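Tyrosine aminotransferase (Leishmania infantum, PDB 4IX8) probably catalyses the pyridoxal 5'-phosphate-dependent transfer of the amino group of L-tyrosine to 2-oxoglutarate. Local coordinates at residues Val94-Ser99 with Cys324-Ala329; Pro107-Gly110 with Leu114-Val117; Met391-Lys396 with Ile436-Arg441. All coordinates share one frame; numbering follows the deposited sequence.

How the interactions relate
From the N terminus, the chain first runs through helix 87-99, whose last turns meet helix 322-331, more than 220 residues later, in interaction 1. Within the long loop so closed lies interaction 2, a local one: the turn at 107-110 folds back on the start of helix 112-122. The two sites touch, with Q325 against G110 and I328 against L114, so helix 322-331 touches the 107-110 turn and helix 112-122 as well as helix 87-99. Interaction 3 follows in series and closes a shorter loop, joining helix 390-401 to the C-terminal helix 425-442. It lies on the opposite side of the chain's centre, about 48 Å from the other two, centre to centre.

Interaction 1 (Val94-Ser99 with Cys324-Ala329); sequences VDVVRS and CQEAIA
The carboxylate of E326, whose aliphatic stem rests on V96, is gripped at both oxygens: OE1 accepts a hydrogen bond from the side-chain amide of N113, and OE2 forms a salt bridge with R330 one turn further along its own helix. These partners fix the charged end of a buried side chain, and the arginine probably favours the ionised form. The contact itself is made by the carbons behind the carboxylate. With chi1 at 175°, CG of E326 is swung out onto the branched end of V96; the bend at chi2 (59°) then turns the carboxylate off toward N113 and R330. V96 spreads its two methyls over this stem: CG2 approaches E326 CG to 3.5 Å, while CG1 lies 4.0 Å from E326 CB. The same CG2 also reaches the next residue, 4.4 Å from the methyl CB of A327. One valine thus fits against two consecutive residues, a small, wholly buried patch of 124 Å² in all. Behind it, the carbonyl of V96 is used within its own helix: S99 OG donates to V96 O over 2.6 Å, tilted 22° from the carbonyl plane, and S99 OG in turn accepts from the backbone N of K101. F102 touches both V96 and E326. Helix 87-99 thus rests on helix 322-331 through V96 and meets helix 87-99 of the second subunit through V94, V97 and R98, the last in a salt bridge with E91 of that subunit, at the subunit interface of a fold-type aminotransferase dimer.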
ATOM      1  N   VAL A  94      13.966  10.366 -13.438  1.00 49.07           N
ATOM      2  CA  VAL A  94      14.410  10.082 -14.801  1.00 51.17           C
ATOM      3  C   VAL A  94      15.780   9.363 -14.840  1.00 52.48           C
ATOM      4  O   VAL A  94      15.903   8.318 -15.445  1.00 53.24           O
ATOM      5  CB  VAL A  94      14.475  11.419 -15.627  1.00 52.66           C
ATOM      6  CG1 VAL A  94      15.235  11.236 -16.982  1.00 56.51           C
ATOM      7  CG2 VAL A  94      13.054  11.981 -15.853  1.00 51.80           C
ATOM      8  N   ASP A  95      16.776   9.898 -14.147  1.00 52.80           N
ATOM      9  CA  ASP A  95      18.095   9.310 -14.116  1.00 54.19           C
ATOM     10  C   ASP A  95      17.988   7.885 -13.565  1.00 53.15           C
ATOM     11  O   ASP A  95      18.579   6.929 -14.106  1.00 55.59           O
ATOM     12  CB  ASP A  95      19.029  10.144 -13.234  1.00 54.45           C
ATOM     13  CG  ASP A  95      19.283  11.541 -13.774  1.00 56.62           C
ATOM     14  OD1 ASP A  95      19.065  11.827 -14.973  1.00 59.79           O
ATOM     15  OD2 ASP A  95      19.735  12.383 -12.981  1.00 63.12           O
ATOM     16  N   VAL A  96      17.173   7.739 -12.519  1.00 50.87           N
ATOM     17  CA  VAL A  96      17.075   6.492 -11.822  1.00 49.80           C
ATOM     18  C   VAL A  96      16.427   5.453 -12.727  1.00 62.19           C
ATOM     19  O   VAL A  96      16.950   4.337 -12.883  1.00 50.89           O
ATOM     20  CB  VAL A  96      16.284   6.649 -10.506  1.00 49.25           C
ATOM     21  CG1 VAL A  96      15.831   5.238  -9.938  1.00 52.45           C
ATOM     22  CG2 VAL A  96      17.143   7.409  -9.480  1.00 47.34           C
ATOM     23  N   VAL A  97      15.339   5.794 -13.388  1.00 49.74           N
ATOM     24  CA  VAL A  97      14.695   4.742 -14.150  1.00 50.04           C
ATOM     25  C   VAL A  97      15.502   4.378 -15.430  1.00 52.59           C
ATOM     26  O   VAL A  97      15.564   3.212 -15.844  1.00 54.72           O
ATOM     27  CB  VAL A  97      13.267   5.132 -14.493  1.00 49.11           C
ATOM     28  CG1 VAL A  97      13.238   6.268 -15.477  1.00 50.43           C
ATOM     29  CG2 VAL A  97      12.495   3.909 -14.990  1.00 49.11           C
ATOM     30  N   ARG A  98      16.182   5.354 -16.016  1.00 54.11           N
ATOM     31  CA  ARG A  98      16.932   5.084 -17.229  1.00 56.65           C
ATOM     32  C   ARG A  98      18.149   4.202 -16.953  1.00 57.73           C
ATOM     33  O   ARG A  98      18.611   3.492 -17.826  1.00 59.62           O
ATOM     34  CB  ARG A  98      17.373   6.400 -17.857  1.00 58.08           C
ATOM     35  CG  ARG A  98      16.329   6.997 -18.766  1.00 58.26           C
ATOM     36  CD  ARG A  98      16.734   8.393 -19.221  1.00 59.51           C
ATOM     37  NE  ARG A  98      15.818   8.936 -20.222  1.00 60.12           N
ATOM     38  CZ  ARG A  98      15.840  10.188 -20.680  1.00 61.06           C
ATOM     39  NH1 ARG A  98      16.740  11.060 -20.237  1.00 61.53           N
ATOM     40  NH2 ARG A  98      14.945  10.565 -21.579  1.00 61.64           N
ATOM     41  N   SER A  99      18.643   4.269 -15.726  1.00 56.64           N
ATOM     42  CA  SER A  99      19.818   3.532 -15.323  1.00 57.67           C
ATOM     43  C   SER A  99      19.560   2.045 -15.391  1.00 57.59           C
ATOM     44  O   SER A  99      20.474   1.285 -15.675  1.00 59.34           O
ATOM     45  CB  SER A  99      20.257   3.924 -13.917  1.00 56.40           C
ATOM     46  OG  SER A  99      19.377   3.408 -12.945  1.00 54.02           O
ATOM     47  N   CYS A 324      11.291   5.481  -6.803  1.00 38.53           N
ATOM     48  CA  CYS A 324      11.071   6.664  -5.969  1.00 37.66           C
ATOM     49  C   CYS A 324      11.992   6.669  -4.754  1.00 38.43           C
ATOM     50  O   CYS A 324      12.496   7.721  -4.379  1.00 37.61           O
ATOM     51  CB  CYS A 324       9.589   6.762  -5.555  1.00 36.16           C
ATOM     52  SG  CYS A 324       8.383   7.042  -6.945  1.00 41.09           S
ATOM     53  N   GLN A 325      12.264   5.495  -4.177  1.00 37.66           N
ATOM     54  CA  GLN A 325      13.141   5.406  -3.010  1.00 36.77           C
ATOM     55  C   GLN A 325      14.541   5.903  -3.383  1.00 38.51           C
ATOM     56  O   GLN A 325      15.133   6.706  -2.673  1.00 39.15           O
ATOM     57  CB  GLN A 325      13.210   3.956  -2.485  1.00 36.34           C
ATOM     58  CG  GLN A 325      11.990   3.458  -1.691  1.00 34.58           C
ATOM     59  CD  GLN A 325      12.275   2.162  -0.925  1.00 41.67           C
ATOM     60  OE1 GLN A 325      13.036   2.164   0.048  1.00 36.88           O
ATOM     61  NE2 GLN A 325      11.703   1.036  -1.394  1.00 34.22           N
ATOM     62  N   GLU A 326      15.071   5.465  -4.513  1.00 39.99           N
ATOM     63  CA  GLU A 326      16.384   5.963  -4.925  1.00 41.85           C
ATOM     64  C   GLU A 326      16.280   7.442  -5.326  1.00 42.27           C
ATOM     65  O   GLU A 326      17.138   8.252  -4.930  1.00 46.83           O
ATOM     66  CB  GLU A 326      16.958   5.098  -6.075  1.00 43.51           C
ATOM     67  CG  GLU A 326      18.283   5.573  -6.693  1.00 47.66           C
ATOM     68  CD  GLU A 326      19.428   5.661  -5.708  1.00 47.25           C
ATOM     69  OE1 GLU A 326      19.281   5.147  -4.577  1.00 48.12           O
ATOM     70  OE2 GLU A 326      20.479   6.241  -6.060  1.00 48.14           O
ATOM     71  N   ALA A 327      15.231   7.825  -6.051  1.00 41.83           N
ATOM     72  CA  ALA A 327      15.111   9.236  -6.466  1.00 43.58           C
ATOM     73  C   ALA A 327      15.076  10.164  -5.260  1.00 44.41           C
ATOM     74  O   ALA A 327      15.721  11.214  -5.243  1.00 42.48           O
ATOM     75  CB  ALA A 327      13.860   9.463  -7.328  1.00 41.97           C
ATOM     76  N   ILE A 328      14.367   9.744  -4.223  1.00 39.74           N
ATOM     77  CA  ILE A 328      14.213  10.577  -3.029  1.00 40.05           C
ATOM     78  C   ILE A 328      15.492  10.496  -2.207  1.00 39.57           C
ATOM     79  O   ILE A 328      15.891  11.477  -1.563  1.00 41.76           O
ATOM     80  CB  ILE A 328      12.991  10.133  -2.184  1.00 36.89           C
ATOM     81  CG1 ILE A 328      11.710  10.459  -2.933  1.00 36.41           C
ATOM     82  CG2 ILE A 328      12.965  10.827  -0.831  1.00 36.12           C
ATOM     83  CD1 ILE A 328      10.510   9.769  -2.389  1.00 34.80           C
ATOM     84  N   ALA A 329      16.160   9.345  -2.261  1.00 41.39           N
ATOM     85  CA  ALA A 329      17.440   9.206  -1.565  1.00 45.02           C
ATOM     86  C   ALA A 329      18.466  10.190  -2.150  1.00 46.78           C
ATOM     87  O   ALA A 329      19.329  10.710  -1.442  1.00 43.78           O
ATOM     88  CB  ALA A 329      17.967   7.770  -1.675  1.00 43.48           C
TER

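Interaction 2 (Pro107-Gly110 with Leu114-Val117); sequences PTVG and LRQV
P107 to G110 form a type I beta turn that brings V109 and G110 up against R115, and G110 leaves it with a positive phi (122°) suited to glycine. R115 does most of the reaching. Its CG starts beside the backbone N and the chain bends at chi3 (70°), carrying the guanidinium alongside the turn. The methyl CG1 of V109 sits over the centre of one guanidinium face, 3.5 Å from R115 CZ, an apolar lid on a flat cation. Nearer the helix, the stem of R115 passes the glycine carbonyl, with CD 3.7 Å from G110 O. A water links the two: it donates to G110 O (2.5 Å, short for the resolution) and accepts from R115 NH1 at 2.9 Å, lying in the guanidinium plane at its edge. The NE of the same group donates to the carbonyl of V140, so polar partners hold its rim while valine fills a face. The backbone of V109 bonds to I142, on the same strand 140-143. Turn and arginine are thereby tied to one edge strand of the large sheet, in a type I beta turn leading into helix 112-122 and joined to it by the water between G110 O and R115.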
ATOM      1  N   PRO A 107      14.732  -4.190  -0.106  1.00 37.38           N
ATOM      2  CA  PRO A 107      14.425  -4.808   1.186  1.00 36.36           C
ATOM      3  C   PRO A 107      13.036  -4.382   1.627  1.00 41.02           C
ATOM      4  O   PRO A 107      12.688  -3.227   1.344  1.00 36.90           O
ATOM      5  CB  PRO A 107      15.514  -4.267   2.118  1.00 41.08           C
ATOM      6  CG  PRO A 107      16.634  -3.753   1.175  1.00 44.81           C
ATOM      7  CD  PRO A 107      15.920  -3.314  -0.071  1.00 38.41           C
ATOM      8  N   THR A 108      12.263  -5.250   2.300  1.00 39.39           N
ATOM      9  CA  THR A 108      10.846  -4.956   2.532  1.00 37.25           C
ATOM     10  C   THR A 108      10.683  -3.765   3.470  1.00 31.02           C
ATOM     11  O   THR A 108       9.648  -3.185   3.551  1.00 30.14           O
ATOM     12  CB  THR A 108      10.108  -6.151   3.133  1.00 36.05           C
ATOM     13  OG1 THR A 108      10.648  -6.442   4.428  1.00 38.07           O
ATOM     14  CG2 THR A 108      10.203  -7.355   2.208  1.00 36.77           C
ATOM     15  N   VAL A 109      11.727  -3.477   4.223  1.00 37.56           N
ATOM     16  CA  VAL A 109      11.736  -2.429   5.210  1.00 33.63           C
ATOM     17  C   VAL A 109      12.193  -1.084   4.609  1.00 38.65           C
ATOM     18  O   VAL A 109      12.104  -0.058   5.265  1.00 31.05           O
ATOM     19  CB  VAL A 109      12.617  -2.907   6.394  1.00 43.82           C
ATOM     20  CG1 VAL A 109      13.165  -1.815   7.228  1.00 53.80           C
ATOM     21  CG2 VAL A 109      11.781  -3.810   7.263  1.00 41.61           C
ATOM     22  N   GLY A 110      12.698  -1.118   3.380  1.00 32.26           N
ATOM     23  CA  GLY A 110      13.184   0.061   2.691  1.00 34.33           C
ATOM     24  C   GLY A 110      14.640  -0.103   2.288  1.00 36.80           C
ATOM     25  O   GLY A 110      15.396  -0.892   2.868  1.00 43.45           O
ATOM     26  N   LEU A 114      18.056   5.192   1.513  1.00 42.15           N
ATOM     27  CA  LEU A 114      16.946   6.107   1.838  1.00 47.35           C
ATOM     28  C   LEU A 114      16.719   6.137   3.363  1.00 42.62           C
ATOM     29  O   LEU A 114      16.493   7.192   3.964  1.00 37.03           O
ATOM     30  CB  LEU A 114      15.633   5.698   1.129  1.00 41.43           C
ATOM     31  CG  LEU A 114      14.392   6.578   1.452  1.00 36.52           C
ATOM     32  CD1 LEU A 114      14.695   8.022   1.114  1.00 35.82           C
ATOM     33  CD2 LEU A 114      13.139   6.140   0.726  1.00 34.14           C
ATOM     34  N   ARG A 115      16.847   4.990   4.006  1.00 39.20           N
ATOM     35  CA  ARG A 115      16.663   4.967   5.450  1.00 39.22           C
ATOM     36  C   ARG A 115      17.728   5.842   6.121  1.00 41.42           C
ATOM     37  O   ARG A 115      17.423   6.598   7.057  1.00 39.88           O
ATOM     38  CB  ARG A 115      16.704   3.529   5.979  1.00 36.61           C
ATOM     39  CG  ARG A 115      15.539   2.678   5.516  1.00 37.66           C
ATOM     40  CD  ARG A 115      15.755   1.183   5.886  1.00 33.99           C
ATOM     41  NE  ARG A 115      15.649   0.973   7.319  1.00 37.27           N
ATOM     42  CZ  ARG A 115      16.110  -0.108   7.957  1.00 42.42           C
ATOM     43  NH1 ARG A 115      16.735  -1.054   7.282  1.00 34.85           N
ATOM     44  NH2 ARG A 115      15.952  -0.236   9.275  1.00 41.83           N
ATOM     45  N   GLN A 116      18.961   5.765   5.620  1.00 41.10           N
ATOM     46  CA  GLN A 116      20.031   6.601   6.157  1.00 49.12           C
ATOM     47  C   GLN A 116      19.755   8.066   5.906  1.00 46.04           C
ATOM     48  O   GLN A 116      19.973   8.916   6.784  1.00 50.31           O
ATOM     49  CB  GLN A 116      21.367   6.206   5.540  1.00 44.59           C
ATOM     50  CG  GLN A 116      21.949   4.998   6.243  1.00 52.97           C
ATOM     51  CD  GLN A 116      22.836   4.151   5.361  1.00 55.99           C
ATOM     52  OE1 GLN A 116      23.482   4.645   4.454  1.00 58.89           O
ATOM     53  NE2 GLN A 116      22.820   2.838   5.594  1.00 62.98           N
ATOM     54  N   VAL A 117      19.249   8.352   4.710  1.00 41.66           N
ATOM     55  CA  VAL A 117      18.979   9.728   4.286  1.00 43.25           C
ATOM     56  C   VAL A 117      17.833  10.348   5.094  1.00 39.87           C
ATOM     57  O   VAL A 117      17.921  11.492   5.517  1.00 39.76           O
ATOM     58  CB  VAL A 117      18.671   9.750   2.755  1.00 46.46           C
ATOM     59  CG1 VAL A 117      17.934  10.967   2.351  1.00 42.64           C
ATOM     60  CG2 VAL A 117      19.966   9.624   1.943  1.00 42.25           C
TER
HETATM   61  O   HOH W   1      16.979  -1.885   4.502  1.00 30.03           O

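Interaction 3 (Met391-Lys396 with Ile436-Arg441); sequences MEFYEK and IEFCER
An edge-to-face (T-shaped) phenylalanine pair joins helix 390-401 to helix 425-442, the last helix of the chain. The edge of F438 points at the face of F393, with ring centroids 5.1 Å apart and planes at 75°. The leading atom is F438 CE2, which stands off-centre over the F393 face toward its rim, 3.7 Å from F393 CZ. Both rings leave their helices with CG anti to the backbone N (chi1 -169° for F393), and the two side chains run alongside in opposing senses, each reaching toward the other helix. C439 adds a sulfur-aromatic contact from another side: its SG lies at the edge of F393, near the ring plane, 4.0 Å from CZ. F393 is thus met on a face by carbon and at its edge by sulfur. Next to CE2 on the F438 ring, CZ lies 3.9 Å from K396 CB, and CE1 comes obliquely to K396 O at 3.8 Å. Here only the root of the lysine takes part; the bent chain carries NZ away to a salt bridge with D386 and a weak one with E392 on its own helix. On the other helix R441 NH1 meets the anti lone pair of E437 OE2 at 3.3 Å, nearly in the guanidinium plane, and NH2 pairs with E400 and E401, which probably eases the closeness of the E437 and E401 carboxylates. The short helical segments cross at 117°, their axes 12.1 Å apart, a spacing bridged by the large rings. F438 packs further on L397 of helix 390-401, C439 reaches I362 in a loop, and Y394, whose CB is directed away from helix 425-442, packs on Q404 and P407 of strand 403-407.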
ATOM      1  N   MET A 391     -23.813  18.600   8.261  1.00 53.48           N
ATOM      2  CA  MET A 391     -24.107  17.790   7.084  1.00 55.70           C
ATOM      3  C   MET A 391     -25.137  18.485   6.214  1.00 55.84           C
ATOM      4  O   MET A 391     -24.991  18.550   4.991  1.00 56.14           O
ATOM      5  CB  MET A 391     -24.624  16.400   7.500  1.00 49.55           C
ATOM      6  CG  MET A 391     -24.949  15.473   6.332  1.00 48.86           C
ATOM      7  SD  MET A 391     -23.493  14.928   5.389  1.00 52.81           S
ATOM      8  CE  MET A 391     -22.558  14.087   6.649  1.00 48.76           C
ATOM      9  N   GLU A 392     -26.161  19.037   6.854  1.00 52.94           N
ATOM     10  CA  GLU A 392     -27.253  19.650   6.122  1.00 56.01           C
ATOM     11  C   GLU A 392     -26.743  20.911   5.429  1.00 60.83           C
ATOM     12  O   GLU A 392     -27.208  21.295   4.341  1.00 57.77           O
ATOM     13  CB  GLU A 392     -28.432  19.965   7.048  1.00 52.67           C
ATOM     14  CG  GLU A 392     -29.702  20.372   6.269  1.00 77.03           C
ATOM     15  CD  GLU A 392     -30.954  20.528   7.132  1.00 80.07           C
ATOM     16  OE1 GLU A 392     -30.835  20.540   8.385  1.00 76.85           O
ATOM     17  OE2 GLU A 392     -32.059  20.642   6.540  1.00 81.71           O
ATOM     18  N   PHE A 393     -25.800  21.574   6.084  1.00 50.32           N
ATOM     19  CA  PHE A 393     -25.155  22.745   5.506  1.00 54.02           C
ATOM     20  C   PHE A 393     -24.370  22.379   4.239  1.00 51.49           C
ATOM     21  O   PHE A 393     -24.404  23.110   3.235  1.00 55.31           O
ATOM     22  CB  PHE A 393     -24.216  23.360   6.531  1.00 60.09           C
ATOM     23  CG  PHE A 393     -23.699  24.702   6.157  1.00 56.20           C
ATOM     24  CD1 PHE A 393     -22.746  24.841   5.156  1.00 60.84           C
ATOM     25  CD2 PHE A 393     -24.138  25.820   6.822  1.00 53.85           C
ATOM     26  CE1 PHE A 393     -22.266  26.083   4.815  1.00 61.01           C
ATOM     27  CE2 PHE A 393     -23.674  27.064   6.493  1.00 56.34           C
ATOM     28  CZ  PHE A 393     -22.732  27.205   5.493  1.00 64.07           C
ATOM     29  N   TYR A 394     -23.693  21.234   4.308  1.00 47.82           N
ATOM     30  CA  TYR A 394     -22.859  20.727   3.222  1.00 48.68           C
ATOM     31  C   TYR A 394     -23.749  20.420   2.014  1.00 50.07           C
ATOM     32  O   TYR A 394     -23.445  20.844   0.888  1.00 49.21           O
ATOM     33  CB  TYR A 394     -22.039  19.481   3.698  1.00 50.39           C
ATOM     34  CG  TYR A 394     -21.787  18.445   2.606  1.00 54.49           C
ATOM     35  CD1 TYR A 394     -20.741  18.586   1.703  1.00 54.36           C
ATOM     36  CD2 TYR A 394     -22.595  17.311   2.493  1.00 56.38           C
ATOM     37  CE1 TYR A 394     -20.538  17.649   0.686  1.00 55.66           C
ATOM     38  CE2 TYR A 394     -22.390  16.364   1.483  1.00 53.88           C
ATOM     39  CZ  TYR A 394     -21.360  16.536   0.591  1.00 54.04           C
ATOM     40  OH  TYR A 394     -21.159  15.618  -0.417  1.00 61.27           O
ATOM     41  N   GLU A 395     -24.885  19.767   2.276  1.00 57.25           N
ATOM     42  CA  GLU A 395     -25.795  19.325   1.221  1.00 51.16           C
ATOM     43  C   GLU A 395     -26.412  20.488   0.521  1.00 59.15           C
ATOM     44  O   GLU A 395     -26.375  20.560  -0.707  1.00 67.43           O
ATOM     45  CB  GLU A 395     -26.907  18.437   1.791  1.00 63.18           C
ATOM     46  CG  GLU A 395     -26.491  16.975   2.003  1.00 62.38           C
ATOM     47  CD  GLU A 395     -27.351  16.237   3.016  1.00 64.63           C
ATOM     48  OE1 GLU A 395     -28.141  16.880   3.724  1.00 67.51           O
ATOM     49  OE2 GLU A 395     -27.222  15.004   3.119  1.00 70.73           O
ATOM     50  N   LYS A 396     -26.921  21.430   1.308  1.00 58.21           N
ATOM     51  CA  LYS A 396     -27.659  22.554   0.758  1.00 65.84           C
ATOM     52  C   LYS A 396     -26.735  23.519   0.023  1.00 59.49           C
ATOM     53  O   LYS A 396     -27.104  24.078  -1.013  1.00 60.61           O
ATOM     54  CB  LYS A 396     -28.397  23.296   1.874  1.00 68.68           C
ATOM     55  CG  LYS A 396     -29.368  22.450   2.679  1.00 64.48           C
ATOM     56  CD  LYS A 396     -30.796  22.635   2.190  1.00 69.09           C
ATOM     57  CE  LYS A 396     -31.812  22.081   3.177  1.00 67.21           C
ATOM     58  NZ  LYS A 396     -32.287  23.149   4.117  1.00 74.39           N
ATOM     59  N   ILE A 436     -21.005  33.298   1.357  1.00 59.96           N
ATOM     60  CA  ILE A 436     -21.568  34.470   1.991  1.00 62.03           C
ATOM     61  C   ILE A 436     -23.005  34.670   1.574  1.00 64.49           C
ATOM     62  O   ILE A 436     -23.896  34.820   2.393  1.00 66.29           O
ATOM     63  CB  ILE A 436     -20.755  35.692   1.632  1.00 63.04           C
ATOM     64  CG1 ILE A 436     -19.389  35.582   2.311  1.00 60.87           C
ATOM     65  CG2 ILE A 436     -21.479  36.986   2.026  1.00 65.77           C
ATOM     66  CD1 ILE A 436     -18.410  36.615   1.828  1.00 71.20           C
ATOM     67  N   GLU A 437     -23.222  34.696   0.277  1.00 74.80           N
ATOM     68  CA  GLU A 437     -24.559  34.822  -0.254  1.00 75.41           C
ATOM     69  C   GLU A 437     -25.435  33.703   0.293  1.00 69.42           C
ATOM     70  O   GLU A 437     -26.582  33.915   0.648  1.00 73.20           O
ATOM     71  CB  GLU A 437     -24.489  34.796  -1.769  1.00 82.00           C
ATOM     72  CG  GLU A 437     -25.793  34.690  -2.483  1.00 94.01           C
ATOM     73  CD  GLU A 437     -25.549  34.261  -3.901  1.00102.76           C
ATOM     74  OE1 GLU A 437     -24.735  34.944  -4.563  1.00105.21           O
ATOM     75  OE2 GLU A 437     -26.109  33.220  -4.326  1.00103.05           O
ATOM     76  N   PHE A 438     -24.876  32.509   0.387  1.00 66.42           N
ATOM     77  CA  PHE A 438     -25.645  31.358   0.823  1.00 68.25           C
ATOM     78  C   PHE A 438     -26.101  31.501   2.279  1.00 70.54           C
ATOM     79  O   PHE A 438     -27.246  31.198   2.630  1.00 68.26           O
ATOM     80  CB  PHE A 438     -24.806  30.106   0.660  1.00 67.98           C
ATOM     81  CG  PHE A 438     -25.394  28.897   1.304  1.00 60.25           C
ATOM     82  CD1 PHE A 438     -26.379  28.179   0.673  1.00 81.42           C
ATOM     83  CD2 PHE A 438     -24.951  28.473   2.514  1.00 58.33           C
ATOM     84  CE1 PHE A 438     -26.911  27.067   1.244  1.00 60.50           C
ATOM     85  CE2 PHE A 438     -25.483  27.349   3.089  1.00 57.46           C
ATOM     86  CZ  PHE A 438     -26.471  26.655   2.450  1.00 63.43           C
ATOM     87  N   CYS A 439     -25.202  31.987   3.121  1.00 62.95           N
ATOM     88  CA  CYS A 439     -25.515  32.162   4.527  1.00 77.59           C
ATOM     89  C   CYS A 439     -26.621  33.214   4.744  1.00 75.59           C
ATOM     90  O   CYS A 439     -27.573  32.971   5.494  1.00 66.98           O
ATOM     91  CB  CYS A 439     -24.256  32.553   5.291  1.00 61.30           C
ATOM     92  SG  CYS A 439     -23.164  31.200   5.566  1.00 57.76           S
ATOM     93  N   GLU A 440     -26.491  34.368   4.089  1.00 67.91           N
ATOM     94  CA  GLU A 440     -27.457  35.460   4.269  1.00 84.88           C
ATOM     95  C   GLU A 440     -28.855  34.993   3.917  1.00 72.90           C
ATOM     96  O   GLU A 440     -29.829  35.309   4.598  1.00 78.28           O
ATOM     97  CB  GLU A 440     -27.095  36.676   3.413  1.00 84.23           C
ATOM     98  CG  GLU A 440     -25.733  37.283   3.724  1.00 84.02           C
ATOM     99  CD  GLU A 440     -25.723  38.181   4.957  1.00 86.23           C
ATOM    100  OE1 GLU A 440     -26.722  38.200   5.718  1.00 91.62           O
ATOM    101  OE2 GLU A 440     -24.694  38.870   5.155  1.00 81.86           O
ATOM    102  N   ARG A 441     -28.934  34.207   2.862  1.00 72.40           N
ATOM    103  CA  ARG A 441     -30.189  33.680   2.397  1.00 74.14           C
ATOM    104  C   ARG A 441     -30.866  32.738   3.402  1.00 80.07           C
ATOM    105  O   ARG A 441     -32.089  32.773   3.542  1.00 78.87           O
ATOM    106  CB  ARG A 441     -29.952  32.966   1.075  1.00 82.25           C
ATOM    107  CG  ARG A 441     -31.161  32.277   0.518  1.00 86.79           C
ATOM    108  CD  ARG A 441     -30.938  31.874  -0.930  1.00 88.05           C
ATOM    109  NE  ARG A 441     -29.862  30.885  -1.052  1.00 79.79           N
ATOM    110  CZ  ARG A 441     -28.690  31.096  -1.656  1.00 74.68           C
ATOM    111  NH1 ARG A 441     -28.398  32.265  -2.224  1.00 76.56           N
ATOM    112  NH2 ARG A 441     -27.800  30.121  -1.696  1.00 70.24           N
TER